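Local coordinates for ancylostoma secreted protein 1 (Necator americanus, PDB 3NT8) that is a secreted two-CAP-domain protein of the hookworm, probably associated with the transition of infective larvae to parasitism, at residues M104-S109 / T169-S174; M271-Y276 / E418-A423; A66-K71 / C201-N206. All coordinates share one frame; numbering follows the deposited sequence.

Overall arrangement
The three contacts belong to one chain with two CAP domains. Contact 1 pairs two strands of the N-terminal domain's sheet; contact 2 ties the loop before strand 275-276 to the disulfide-bonded tail after strand 381-388; contact 3 joins the N-terminal domain to the cysteine-rich loops that follow its sheet. Contacts 1 and 2 lie on opposite sides of the chain's centre, their own centres about 56 Å apart. Contact 3 is the most central, its centre about 14 Å from that of the chain. None touches another: nearest atoms are about 16 Å apart between contacts 1 and 3 and about 14 Å between 2 and 3. Contact 1 is nested inside the loop closed by contact 3, whereas contact 2 opens later.

Contact 1 (M104-S109 / T169-S174); sequences MSWSSS and TKLAVS
Met104-Ser107 and Lys170-Ser174 run antiparallel, their short axes 4.7 Å apart at closest approach and at 160°, with Met104-Val173 and Trp106-Leu171 as hydrogen-bonded pairs and Ser105-Ala172 and Ser107-Lys170 as non-hydrogen-bonded ones. The bond from Trp106 N to Leu171 O (2.8 Å) is nearly straight at 172°; that from Met104 N to Val173 O is weak and bent. Beyond the strand, Ser108 N still reaches Thr169 O at 3.0 Å.

The two faces of the ladder differ in character. On one, Trp106 and Leu171 run alongside each other, Trp106 CD1 meeting Leu171 CD2 at 4.0 Å, while Val173 CG2 comes to the edge of the indole. The methyl CE of Met104 sits over a face of the same ring, offset toward its rim. Trp106 NE1 bonds Thr122 OG1, and Lys118 adds a cation-pi contact. On the other face, Lys170 reaches diagonally across to the partner strand, extended until its last torsion (chi4 -53°), which turns NZ onto Ser105 OG at 2.7 Å; NZ also bonds Cys89 O weakly. The pairing joins outermost strand 100-107 to strand 170-177 in the 1-3-4-2 mixed sheet of the N-terminal CAP domain.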
ATOM      1  N   MET A 104       3.955 -10.832 -20.952  1.00 24.57           N
ATOM      2  CA  MET A 104       3.761 -12.136 -21.588  1.00 25.08           C
ATOM      3  C   MET A 104       4.418 -12.108 -22.949  1.00 25.02           C
ATOM      4  O   MET A 104       4.292 -11.139 -23.696  1.00 23.95           O
ATOM      5  CB  MET A 104       2.281 -12.464 -21.768  1.00 24.14           C
ATOM      6  CG  MET A 104       2.006 -13.743 -22.402  1.00 25.62           C
ATOM      7  SD  MET A 104       2.471 -15.037 -21.305  1.00 40.14           S
ATOM      8  CE  MET A 104       1.836 -16.383 -22.333  1.00 39.60           C
ATOM      9  N   SER A 105       5.080 -13.205 -23.270  1.00 25.84           N
ATOM     10  CA  SER A 105       5.757 -13.317 -24.547  1.00 27.23           C
ATOM     11  C   SER A 105       5.222 -14.511 -25.342  1.00 26.45           C
ATOM     12  O   SER A 105       5.087 -15.615 -24.811  1.00 26.14           O
ATOM     13  CB  SER A 105       7.275 -13.392 -24.341  1.00 29.07           C
ATOM     14  OG  SER A 105       7.938 -13.508 -25.602  1.00 32.11           O
ATOM     15  N   TRP A 106       4.889 -14.279 -26.614  1.00 26.54           N
ATOM     16  CA  TRP A 106       4.494 -15.365 -27.513  1.00 26.85           C
ATOM     17  C   TRP A 106       5.479 -15.573 -28.652  1.00 28.23           C
ATOM     18  O   TRP A 106       6.078 -14.612 -29.165  1.00 28.19           O
ATOM     19  CB  TRP A 106       3.115 -15.086 -28.117  1.00 26.98           C
ATOM     20  CG  TRP A 106       2.062 -14.870 -27.118  1.00 24.31           C
ATOM     21  CD1 TRP A 106       1.664 -13.675 -26.582  1.00 22.91           C
ATOM     22  CD2 TRP A 106       1.238 -15.866 -26.537  1.00 23.55           C
ATOM     23  NE1 TRP A 106       0.651 -13.878 -25.675  1.00 20.25           N
ATOM     24  CE2 TRP A 106       0.363 -15.213 -25.634  1.00 21.64           C
ATOM     25  CE3 TRP A 106       1.147 -17.254 -26.687  1.00 24.71           C
ATOM     26  CZ2 TRP A 106      -0.590 -15.897 -24.888  1.00 19.41           C
ATOM     27  CZ3 TRP A 106       0.200 -17.943 -25.945  1.00 25.36           C
ATOM     28  CH2 TRP A 106      -0.658 -17.261 -25.048  1.00 22.12           C
ATOM     29  N   SER A 107       5.651 -16.828 -29.064  1.00 29.49           N
ATOM     30  CA  SER A 107       6.448 -17.107 -30.244  1.00 30.21           C
ATOM     31  C   SER A 107       5.675 -17.949 -31.215  1.00 30.55           C
ATOM     32  O   SER A 107       4.933 -18.863 -30.839  1.00 30.83           O
ATOM     33  CB  SER A 107       7.793 -17.764 -29.920  1.00 30.60           C
ATOM     34  OG  SER A 107       8.624 -16.890 -29.186  1.00 31.71           O
ATOM     35  N   SER A 108       5.826 -17.615 -32.485  1.00 31.49           N
ATOM     36  CA  SER A 108       5.244 -18.436 -33.536  1.00 31.87           C
ATOM     37  C   SER A 108       6.006 -18.175 -34.808  1.00 31.70           C
ATOM     38  O   SER A 108       6.320 -17.022 -35.104  1.00 33.08           O
ATOM     39  CB  SER A 108       3.765 -18.124 -33.714  1.00 32.04           C
ATOM     40  OG  SER A 108       3.229 -18.789 -34.852  1.00 33.66           O
ATOM     41  N   SER A 109       6.279 -19.248 -35.546  1.00 32.02           N
ATOM     42  CA  SER A 109       7.073 -19.237 -36.775  1.00 32.67           C
ATOM     43  C   SER A 109       6.317 -18.607 -37.918  1.00 33.07           C
ATOM     44  O   SER A 109       6.919 -18.218 -38.943  1.00 33.86           O
ATOM     45  CB  SER A 109       7.475 -20.658 -37.167  1.00 32.43           C
ATOM     46  OG  SER A 109       6.319 -21.474 -37.346  1.00 33.71           O
ATOM     47  N   THR A 169       8.616 -12.746 -35.293  1.00 29.89           N
ATOM     48  CA  THR A 169       7.991 -14.043 -34.900  1.00 29.38           C
ATOM     49  C   THR A 169       7.695 -14.043 -33.412  1.00 28.21           C
ATOM     50  O   THR A 169       7.356 -15.081 -32.824  1.00 27.29           O
ATOM     51  CB  THR A 169       8.891 -15.295 -35.230  1.00 29.58           C
ATOM     52  OG1 THR A 169      10.232 -15.032 -34.809  1.00 31.13           O
ATOM     53  CG2 THR A 169       8.884 -15.626 -36.724  1.00 31.99           C
ATOM     54  N   LYS A 170       7.840 -12.871 -32.806  1.00 26.78           N
ATOM     55  CA  LYS A 170       7.676 -12.745 -31.393  1.00 25.86           C
ATOM     56  C   LYS A 170       6.647 -11.647 -31.082  1.00 24.63           C
ATOM     57  O   LYS A 170       6.613 -10.620 -31.721  1.00 24.93           O
ATOM     58  CB  LYS A 170       9.045 -12.448 -30.750  1.00 25.99           C
ATOM     59  CG  LYS A 170       9.071 -12.346 -29.220  1.00 27.57           C
ATOM     60  CD  LYS A 170      10.542 -12.471 -28.702  1.00 32.84           C
ATOM     61  CE  LYS A 170      10.712 -12.821 -27.188  1.00 34.64           C
ATOM     62  NZ  LYS A 170       9.942 -11.861 -26.292  1.00 34.58           N
ATOM     63  N   LEU A 171       5.824 -11.868 -30.061  1.00 23.76           N
ATOM     64  CA  LEU A 171       4.799 -10.892 -29.658  1.00 22.95           C
ATOM     65  C   LEU A 171       4.874 -10.663 -28.165  1.00 22.16           C
ATOM     66  O   LEU A 171       4.810 -11.575 -27.398  1.00 21.17           O
ATOM     67  CB  LEU A 171       3.388 -11.382 -30.024  1.00 21.60           C
ATOM     68  CG  LEU A 171       2.210 -10.504 -29.552  1.00 22.57           C
ATOM     69  CD1 LEU A 171       2.082  -9.202 -30.323  1.00 17.19           C
ATOM     70  CD2 LEU A 171       0.943 -11.243 -29.707  1.00 23.16           C
ATOM     71  N   ALA A 172       5.003  -9.420 -27.763  1.00 22.10           N
ATOM     72  CA  ALA A 172       4.978  -9.154 -26.342  1.00 21.30           C
ATOM     73  C   ALA A 172       3.694  -8.366 -26.062  1.00 20.78           C
ATOM     74  O   ALA A 172       3.337  -7.445 -26.839  1.00 21.22           O
ATOM     75  CB  ALA A 172       6.231  -8.378 -25.930  1.00 21.42           C
ATOM     76  N   VAL A 173       2.970  -8.809 -25.040  1.00 17.97           N
ATOM     77  CA  VAL A 173       1.757  -8.163 -24.558  1.00 16.51           C
ATOM     78  C   VAL A 173       1.930  -7.861 -23.070  1.00 16.87           C
ATOM     79  O   VAL A 173       2.387  -8.711 -22.339  1.00 17.66           O
ATOM     80  CB  VAL A 173       0.531  -9.061 -24.726  1.00 15.77           C
ATOM     81  CG1 VAL A 173      -0.723  -8.270 -24.299  1.00 15.99           C
ATOM     82  CG2 VAL A 173       0.430  -9.598 -26.179  1.00  9.51           C
ATOM     83  N   SER A 174       1.626  -6.639 -22.659  1.00 16.63           N
ATOM     84  CA  SER A 174       2.043  -6.129 -21.342  1.00 16.32           C
ATOM     85  C   SER A 174       1.025  -5.080 -20.845  1.00 15.47           C
ATOM     86  O   SER A 174       0.402  -4.437 -21.612  1.00 15.70           O
ATOM     87  CB  SER A 174       3.481  -5.544 -21.341  1.00 14.89           C
ATOM     88  OG  SER A 174       3.915  -5.208 -19.990  1.00 16.25           O
TER

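Contact 2 (M271-Y276 / E418-A423); sequences MLKMVY and EGLCSA
Met271 and Leu420 run alongside one another in the same direction where a single backbone bridge fastens the disulfide-bonded C-terminal tail to the second CAP domain. Met271 CG packs against Leu420 CD2 at 3.5 Å. The bridge is two hydrogen bonds, both made by the backbone of Cys421, that bracket Leu272: Cys421 N gives to Met271 O, and Lys273 N gives to Cys421 O at 2.9 Å with a nearly straight N-H (169°).

Lys273 crosses Leu420 at about a right angle, its CB 4.0 Å from Leu420 CB. With CG anti to the backbone nitrogen (chi1 -173°) and every later torsion extended, the lysine chain passes Ser422 and carries its ammonium toward Glu418, whose side chain it also meets nearly at right angles. That salt bridge is long, 3.9 Å from Lys273 NZ to Glu418 OE2. Leu272 turns CD2 against Cys421 CB at 3.9 Å, and Cys421 SG is covalently joined to Cys408. From helix 235-253, Arg249 NH2 bonds Leu272 O, and Ser250 OG bonds Glu418 O. A water closes the end of the bridge, accepting from Met271 N at 3.1 Å and donating to Gly419 O at 2.9 Å.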
ATOM      1  N   MET A 271      -2.185   5.863  26.174  1.00 19.25           N
ATOM      2  CA  MET A 271      -1.722   5.968  24.799  1.00 20.34           C
ATOM      3  C   MET A 271      -1.968   7.340  24.247  1.00 21.14           C
ATOM      4  O   MET A 271      -3.095   7.724  24.037  1.00 23.48           O
ATOM      5  CB  MET A 271      -2.413   4.923  23.919  1.00 18.79           C
ATOM      6  CG  MET A 271      -1.888   4.883  22.484  1.00 18.72           C
ATOM      7  SD  MET A 271      -0.237   4.128  22.247  1.00 18.32           S
ATOM      8  CE  MET A 271      -0.628   2.452  22.806  1.00 11.78           C
ATOM      9  N   LEU A 272      -0.912   8.089  24.015  1.00 21.93           N
ATOM     10  CA  LEU A 272      -1.057   9.475  23.597  1.00 22.02           C
ATOM     11  C   LEU A 272      -1.406   9.608  22.100  1.00 22.23           C
ATOM     12  O   LEU A 272      -0.967   8.807  21.242  1.00 20.19           O
ATOM     13  CB  LEU A 272       0.254  10.198  23.876  1.00 23.46           C
ATOM     14  CG  LEU A 272       0.608  10.365  25.353  1.00 24.45           C
ATOM     15  CD1 LEU A 272       2.102  10.714  25.389  1.00 26.14           C
ATOM     16  CD2 LEU A 272      -0.233  11.449  25.989  1.00 20.83           C
ATOM     17  N   LYS A 273      -2.210  10.613  21.795  1.00 21.48           N
ATOM     18  CA  LYS A 273      -2.587  10.882  20.416  1.00 22.39           C
ATOM     19  C   LYS A 273      -1.443  11.628  19.774  1.00 21.81           C
ATOM     20  O   LYS A 273      -0.981  12.608  20.322  1.00 22.00           O
ATOM     21  CB  LYS A 273      -3.865  11.754  20.354  1.00 22.25           C
ATOM     22  CG  LYS A 273      -4.423  11.937  18.917  1.00 21.57           C
ATOM     23  CD  LYS A 273      -5.821  12.619  18.945  1.00 28.40           C
ATOM     24  CE  LYS A 273      -6.507  12.547  17.591  1.00 28.74           C
ATOM     25  NZ  LYS A 273      -7.673  13.458  17.587  1.00 36.07           N
ATOM     26  N   MET A 274      -0.993  11.176  18.611  1.00 21.78           N
ATOM     27  CA  MET A 274       0.106  11.864  17.918  1.00 22.28           C
ATOM     28  C   MET A 274      -0.342  13.147  17.243  1.00 22.33           C
ATOM     29  O   MET A 274      -1.436  13.237  16.703  1.00 23.20           O
ATOM     30  CB  MET A 274       0.772  10.960  16.858  1.00 22.56           C
ATOM     31  CG  MET A 274       1.668   9.882  17.418  1.00 20.55           C
ATOM     32  SD  MET A 274       2.152   8.671  16.191  1.00 22.19           S
ATOM     33  CE  MET A 274       3.466   7.889  17.124  1.00 23.21           C
ATOM     34  N   VAL A 275       0.554  14.115  17.251  1.00 22.91           N
ATOM     35  CA  VAL A 275       0.370  15.331  16.481  1.00 24.20           C
ATOM     36  C   VAL A 275       1.521  15.428  15.451  1.00 24.21           C
ATOM     37  O   VAL A 275       2.653  15.004  15.756  1.00 24.22           O
ATOM     38  CB  VAL A 275       0.318  16.615  17.396  1.00 25.01           C
ATOM     39  CG1 VAL A 275      -0.943  16.647  18.237  1.00 26.43           C
ATOM     40  CG2 VAL A 275       1.479  16.701  18.307  1.00 24.70           C
ATOM     41  N   TYR A 276       1.220  15.969  14.274  1.00 21.82           N
ATOM     42  CA  TYR A 276       2.204  16.260  13.269  1.00 22.30           C
ATOM     43  C   TYR A 276       3.120  17.453  13.645  1.00 22.27           C
ATOM     44  O   TYR A 276       2.653  18.475  14.134  1.00 22.45           O
ATOM     45  CB  TYR A 276       1.529  16.470  11.906  1.00 20.86           C
ATOM     46  CG  TYR A 276       2.458  16.051  10.792  1.00 22.54           C
ATOM     47  CD1 TYR A 276       2.559  14.727  10.415  1.00 23.72           C
ATOM     48  CD2 TYR A 276       3.304  16.979  10.163  1.00 20.52           C
ATOM     49  CE1 TYR A 276       3.461  14.339   9.446  1.00 22.87           C
ATOM     50  CE2 TYR A 276       4.154  16.594   9.206  1.00 18.16           C
ATOM     51  CZ  TYR A 276       4.227  15.282   8.830  1.00 19.93           C
ATOM     52  OH  TYR A 276       5.135  14.898   7.857  1.00 23.24           O
ATOM     53  N   GLU A 418     -12.244   5.918  21.507  1.00 30.94           N
ATOM     54  CA  GLU A 418     -10.973   6.114  20.769  1.00 30.23           C
ATOM     55  C   GLU A 418      -9.736   5.633  21.600  1.00 29.66           C
ATOM     56  O   GLU A 418      -8.912   4.887  21.095  1.00 29.78           O
ATOM     57  CB  GLU A 418     -10.836   7.591  20.341  1.00 30.11           C
ATOM     58  CG  GLU A 418      -9.726   7.899  19.427  1.00 28.11           C
ATOM     59  CD  GLU A 418      -9.449   9.397  19.273  1.00 31.48           C
ATOM     60  OE1 GLU A 418      -9.722  10.175  20.202  1.00 28.82           O
ATOM     61  OE2 GLU A 418      -8.908   9.806  18.216  1.00 33.98           O
ATOM     62  N   GLY A 419      -9.633   6.042  22.869  1.00 29.53           N
ATOM     63  CA  GLY A 419      -8.651   5.498  23.795  1.00 27.91           C
ATOM     64  C   GLY A 419      -7.297   6.169  23.707  1.00 28.08           C
ATOM     65  O   GLY A 419      -6.283   5.565  23.986  1.00 28.63           O
ATOM     66  N   LEU A 420      -7.291   7.443  23.326  1.00 29.02           N
ATOM     67  CA  LEU A 420      -6.078   8.252  23.127  1.00 28.08           C
ATOM     68  C   LEU A 420      -6.085   9.530  23.974  1.00 28.39           C
ATOM     69  O   LEU A 420      -7.005  10.336  23.861  1.00 25.83           O
ATOM     70  CB  LEU A 420      -5.951   8.617  21.638  1.00 27.33           C
ATOM     71  CG  LEU A 420      -5.672   7.490  20.634  1.00 26.31           C
ATOM     72  CD1 LEU A 420      -5.785   7.980  19.184  1.00 26.23           C
ATOM     73  CD2 LEU A 420      -4.336   6.831  20.847  1.00 23.94           C
ATOM     74  N   CYS A 421      -5.063   9.691  24.823  1.00 30.32           N
ATOM     75  CA  CYS A 421      -4.906  10.904  25.629  1.00 32.29           C
ATOM     76  C   CYS A 421      -4.445  12.098  24.766  1.00 35.88           C
ATOM     77  O   CYS A 421      -3.454  12.025  24.052  1.00 36.34           O
ATOM     78  CB  CYS A 421      -3.928  10.696  26.792  1.00 31.36           C
ATOM     79  SG  CYS A 421      -4.045   9.121  27.679  1.00 27.65           S
ATOM     80  N   SER A 422      -5.162  13.205  24.852  1.00 39.62           N
ATOM     81  CA  SER A 422      -4.898  14.354  23.994  1.00 44.28           C
ATOM     82  C   SER A 422      -5.024  15.587  24.857  1.00 47.04           C
ATOM     83  O   SER A 422      -5.851  15.661  25.774  1.00 46.51           O
ATOM     84  CB  SER A 422      -5.930  14.397  22.823  1.00 44.31           C
ATOM     85  OG  SER A 422      -5.655  15.360  21.793  1.00 44.55           O
ATOM     86  N   ALA A 423      -4.167  16.554  24.585  1.00 51.60           N
ATOM     87  CA  ALA A 423      -4.455  17.917  25.054  1.00 55.28           C
ATOM     88  C   ALA A 423      -4.664  18.949  23.890  1.00 57.66           C
ATOM     89  O   ALA A 423      -5.541  19.827  24.008  1.00 57.74           O
ATOM     90  CB  ALA A 423      -3.436  18.383  26.130  1.00 55.13           C
TER
HETATM   91  O   HOH W   1      -5.135   5.040  26.619  1.00 21.03           O

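Contact 3 (A66-K71 / C201-N206)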
ATOM      1  N   ALA A  66     -15.697  -8.268  -2.397  1.00 19.88           N
ATOM      2  CA  ALA A  66     -14.816  -7.164  -2.138  1.00 19.89           C
ATOM      3  C   ALA A  66     -15.521  -5.844  -1.885  1.00 20.35           C
ATOM      4  O   ALA A  66     -16.344  -5.401  -2.700  1.00 21.17           O
ATOM      5  CB  ALA A  66     -13.827  -6.998  -3.287  1.00 19.81           C
ATOM      6  N   LYS A  67     -15.120  -5.158  -0.814  1.00 19.00           N
ATOM      7  CA  LYS A  67     -15.496  -3.773  -0.650  1.00 17.42           C
ATOM      8  C   LYS A  67     -14.365  -2.926  -1.211  1.00 16.84           C
ATOM      9  O   LYS A  67     -13.217  -3.421  -1.367  1.00 16.02           O
ATOM     10  CB  LYS A  67     -15.762  -3.457   0.818  1.00 16.64           C
ATOM     11  CG  LYS A  67     -14.619  -3.750   1.788  1.00 20.27           C
ATOM     12  CD  LYS A  67     -15.016  -3.287   3.218  1.00 21.85           C
ATOM     13  CE  LYS A  67     -13.883  -3.483   4.226  1.00 26.20           C
ATOM     14  NZ  LYS A  67     -14.343  -3.445   5.692  1.00 28.35           N
ATOM     15  N   ASN A  68     -14.660  -1.658  -1.511  1.00 15.63           N
ATOM     16  CA  ASN A  68     -13.629  -0.744  -2.079  1.00 15.09           C
ATOM     17  C   ASN A  68     -12.907  -1.318  -3.335  1.00 15.79           C
ATOM     18  O   ASN A  68     -11.731  -1.102  -3.547  1.00 15.84           O
ATOM     19  CB  ASN A  68     -12.587  -0.382  -0.989  1.00 15.02           C
ATOM     20  CG  ASN A  68     -13.204   0.276   0.236  1.00 12.70           C
ATOM     21  OD1 ASN A  68     -14.211   0.975   0.142  1.00 20.73           O
ATOM     22  ND2 ASN A  68     -12.571   0.108   1.371  1.00 18.80           N
ATOM     23  N   MET A  69     -13.593  -2.099  -4.162  1.00 17.29           N
ATOM     24  CA  MET A  69     -12.978  -2.567  -5.407  1.00 16.99           C
ATOM     25  C   MET A  69     -13.182  -1.529  -6.458  1.00 17.33           C
ATOM     26  O   MET A  69     -14.323  -1.296  -6.892  1.00 17.61           O
ATOM     27  CB  MET A  69     -13.571  -3.886  -5.871  1.00 17.10           C
ATOM     28  CG  MET A  69     -12.988  -4.402  -7.184  1.00 15.12           C
ATOM     29  SD  MET A  69     -11.256  -4.920  -7.118  1.00 17.02           S
ATOM     30  CE  MET A  69     -11.250  -6.392  -6.094  1.00 21.46           C
ATOM     31  N   TYR A  70     -12.094  -0.860  -6.839  1.00 17.57           N
ATOM     32  CA  TYR A  70     -12.130   0.222  -7.855  1.00 17.50           C
ATOM     33  C   TYR A  70     -12.122  -0.238  -9.332  1.00 18.04           C
ATOM     34  O   TYR A  70     -11.439  -1.210  -9.731  1.00 17.04           O
ATOM     35  CB  TYR A  70     -11.053   1.308  -7.592  1.00 17.28           C
ATOM     36  CG  TYR A  70     -11.436   2.250  -6.479  1.00 17.19           C
ATOM     37  CD1 TYR A  70     -11.858   3.555  -6.771  1.00 16.98           C
ATOM     38  CD2 TYR A  70     -11.516   1.809  -5.163  1.00 15.35           C
ATOM     39  CE1 TYR A  70     -12.283   4.399  -5.808  1.00 15.78           C
ATOM     40  CE2 TYR A  70     -11.919   2.676  -4.149  1.00 17.32           C
ATOM     41  CZ  TYR A  70     -12.284   3.947  -4.464  1.00 21.55           C
ATOM     42  OH  TYR A  70     -12.689   4.764  -3.421  1.00 26.07           O
ATOM     43  N   LYS A  71     -12.937   0.450 -10.106  1.00 18.42           N
ATOM     44  CA  LYS A  71     -12.999   0.282 -11.554  1.00 20.29           C
ATOM     45  C   LYS A  71     -11.759   0.968 -12.062  1.00 19.37           C
ATOM     46  O   LYS A  71     -11.439   2.050 -11.588  1.00 20.69           O
ATOM     47  CB  LYS A  71     -14.216   0.992 -12.099  1.00 20.32           C
ATOM     48  CG  LYS A  71     -14.472   0.749 -13.565  1.00 22.31           C
ATOM     49  CD  LYS A  71     -15.810   1.377 -14.001  1.00 25.42           C
ATOM     50  CE  LYS A  71     -16.082   1.004 -15.527  1.00 30.34           C
ATOM     51  NZ  LYS A  71     -17.207   1.768 -16.141  1.00 32.45           N
ATOM     52  N   CYS A 201     -17.430   3.636  -0.507  1.00 25.89           N
ATOM     53  CA  CYS A 201     -16.058   3.523  -0.950  1.00 26.41           C
ATOM     54  C   CYS A 201     -15.171   4.390  -0.081  1.00 27.27           C
ATOM     55  O   CYS A 201     -15.291   5.622  -0.112  1.00 28.83           O
ATOM     56  CB  CYS A 201     -15.949   3.926  -2.389  1.00 25.24           C
ATOM     57  SG  CYS A 201     -17.135   3.057  -3.440  1.00 23.91           S
ATOM     58  N   SER A 202     -14.296   3.734   0.688  1.00 28.24           N
ATOM     59  CA  SER A 202     -13.548   4.366   1.773  1.00 28.97           C
ATOM     60  C   SER A 202     -12.129   4.726   1.384  1.00 28.66           C
ATOM     61  O   SER A 202     -11.521   5.612   2.001  1.00 29.38           O
ATOM     62  CB  SER A 202     -13.592   3.499   3.059  1.00 30.42           C
ATOM     63  OG  SER A 202     -12.797   2.309   2.924  1.00 32.18           O
ATOM     64  N   THR A 203     -11.618   4.108   0.320  1.00 27.55           N
ATOM     65  CA  THR A 203     -10.270   4.341  -0.138  1.00 26.66           C
ATOM     66  C   THR A 203     -10.024   5.786  -0.612  1.00 27.17           C
ATOM     67  O   THR A 203      -9.079   6.440  -0.162  1.00 26.10           O
ATOM     68  CB  THR A 203      -9.873   3.345  -1.238  1.00 27.42           C
ATOM     69  OG1 THR A 203     -10.315   2.035  -0.849  1.00 23.47           O
ATOM     70  CG2 THR A 203      -8.321   3.340  -1.383  1.00 25.36           C
ATOM     71  N   TYR A 204     -10.892   6.287  -1.484  1.00 26.99           N
ATOM     72  CA  TYR A 204     -10.770   7.671  -1.912  1.00 27.89           C
ATOM     73  C   TYR A 204     -12.034   8.463  -1.637  1.00 27.32           C
ATOM     74  O   TYR A 204     -13.127   8.002  -1.891  1.00 27.53           O
ATOM     75  CB  TYR A 204     -10.367   7.784  -3.393  1.00 27.66           C
ATOM     76  CG  TYR A 204      -9.142   6.977  -3.741  1.00 31.17           C
ATOM     77  CD1 TYR A 204      -7.875   7.506  -3.550  1.00 34.76           C
ATOM     78  CD2 TYR A 204      -9.242   5.675  -4.243  1.00 32.77           C
ATOM     79  CE1 TYR A 204      -6.735   6.773  -3.847  1.00 37.02           C
ATOM     80  CE2 TYR A 204      -8.093   4.924  -4.545  1.00 35.06           C
ATOM     81  CZ  TYR A 204      -6.843   5.481  -4.334  1.00 37.99           C
ATOM     82  OH  TYR A 204      -5.684   4.766  -4.609  1.00 40.88           O
ATOM     83  N   LYS A 205     -11.864   9.675  -1.129  1.00 28.13           N
ATOM     84  CA  LYS A 205     -13.004  10.530  -0.792  1.00 27.90           C
ATOM     85  C   LYS A 205     -13.710  10.924  -2.060  1.00 26.98           C
ATOM     86  O   LYS A 205     -13.065  11.151  -3.099  1.00 26.40           O
ATOM     87  CB  LYS A 205     -12.560  11.825  -0.068  1.00 28.21           C
ATOM     88  CG  LYS A 205     -11.872  11.635   1.278  1.00 30.33           C
ATOM     89  CD  LYS A 205     -12.838  11.457   2.446  1.00 33.99           C
ATOM     90  CE  LYS A 205     -12.043  11.037   3.722  1.00 37.39           C
ATOM     91  NZ  LYS A 205     -12.850  10.303   4.772  1.00 35.13           N
ATOM     92  N   ASN A 206     -15.033  11.043  -1.960  1.00 26.22           N
ATOM     93  CA  ASN A 206     -15.870  11.462  -3.065  1.00 25.77           C
ATOM     94  C   ASN A 206     -15.798  10.533  -4.257  1.00 24.69           C
ATOM     95  O   ASN A 206     -15.893  10.946  -5.384  1.00 23.78           O
ATOM     96  CB  ASN A 206     -15.656  12.950  -3.382  1.00 25.85           C
ATOM     97  CG  ASN A 206     -16.075  13.855  -2.169  1.00 28.60           C
ATOM     98  OD1 ASN A 206     -17.036  13.541  -1.418  1.00 28.56           O
ATOM     99  ND2 ASN A 206     -15.357  14.947  -1.979  1.00 29.42           N
TER
HETATM  100  O   HOH W   2      -9.376  -0.000  -2.206  1.00 32.81           O
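Asn68 and Cys201 bring the backbones nearest, their CA atoms 5.0 Å apart, but the two segments form no beta ladder: each is loop where they meet, and every direct hydrogen bond between them uses a side chain of Asn68 or Tyr70. Asn68 lies just beyond the weakly bonded strand at 66-67.

Its carboxamide grips Ser202 twice. Ser202 N gives a straight bond (169°) to Asn68 OD1 at 2.8 Å, approaching well above the carbonyl plane, and Asn68 ND2 gives to Ser202 OG at 2.7 Å, tilted from the amide plane. Two bonds from one flat group restrict its rotation. Ser202 meets ND2 by holding OG between its backbone nitrogen and carbonyl carbon (chi1 71°). A water donates to Asn68 O and also lies 2.6 Å from Thr203 OG1.

Tyr70 makes the second attachment. Its OH accepts from Tyr204 N at 3.0 Å and has a further hydrogen-bond partner in Ser207 OG. Tyr204 sets its ring edge against a face of Tyr70, a T-shaped stack with planes at 89° and centroids 5.2 Å apart; Tyr204 CD2 comes to 3.5 Å from Tyr70 CZ, near the rim. Thr203 CB approaches Tyr70 CE2 at 3.6 Å.

The 201-206 loop, tied by the Cys201-Cys214 disulfide to strand 213-215, packs on the 66-71 segment of the N-terminal CAP domain. Backbone hydrogen bonds between Cys214 and both Met69 and Lys71 continue the attachment, while Met69 packs on helix 34-52 and Asn68 touches Glu190 of strand 190-191.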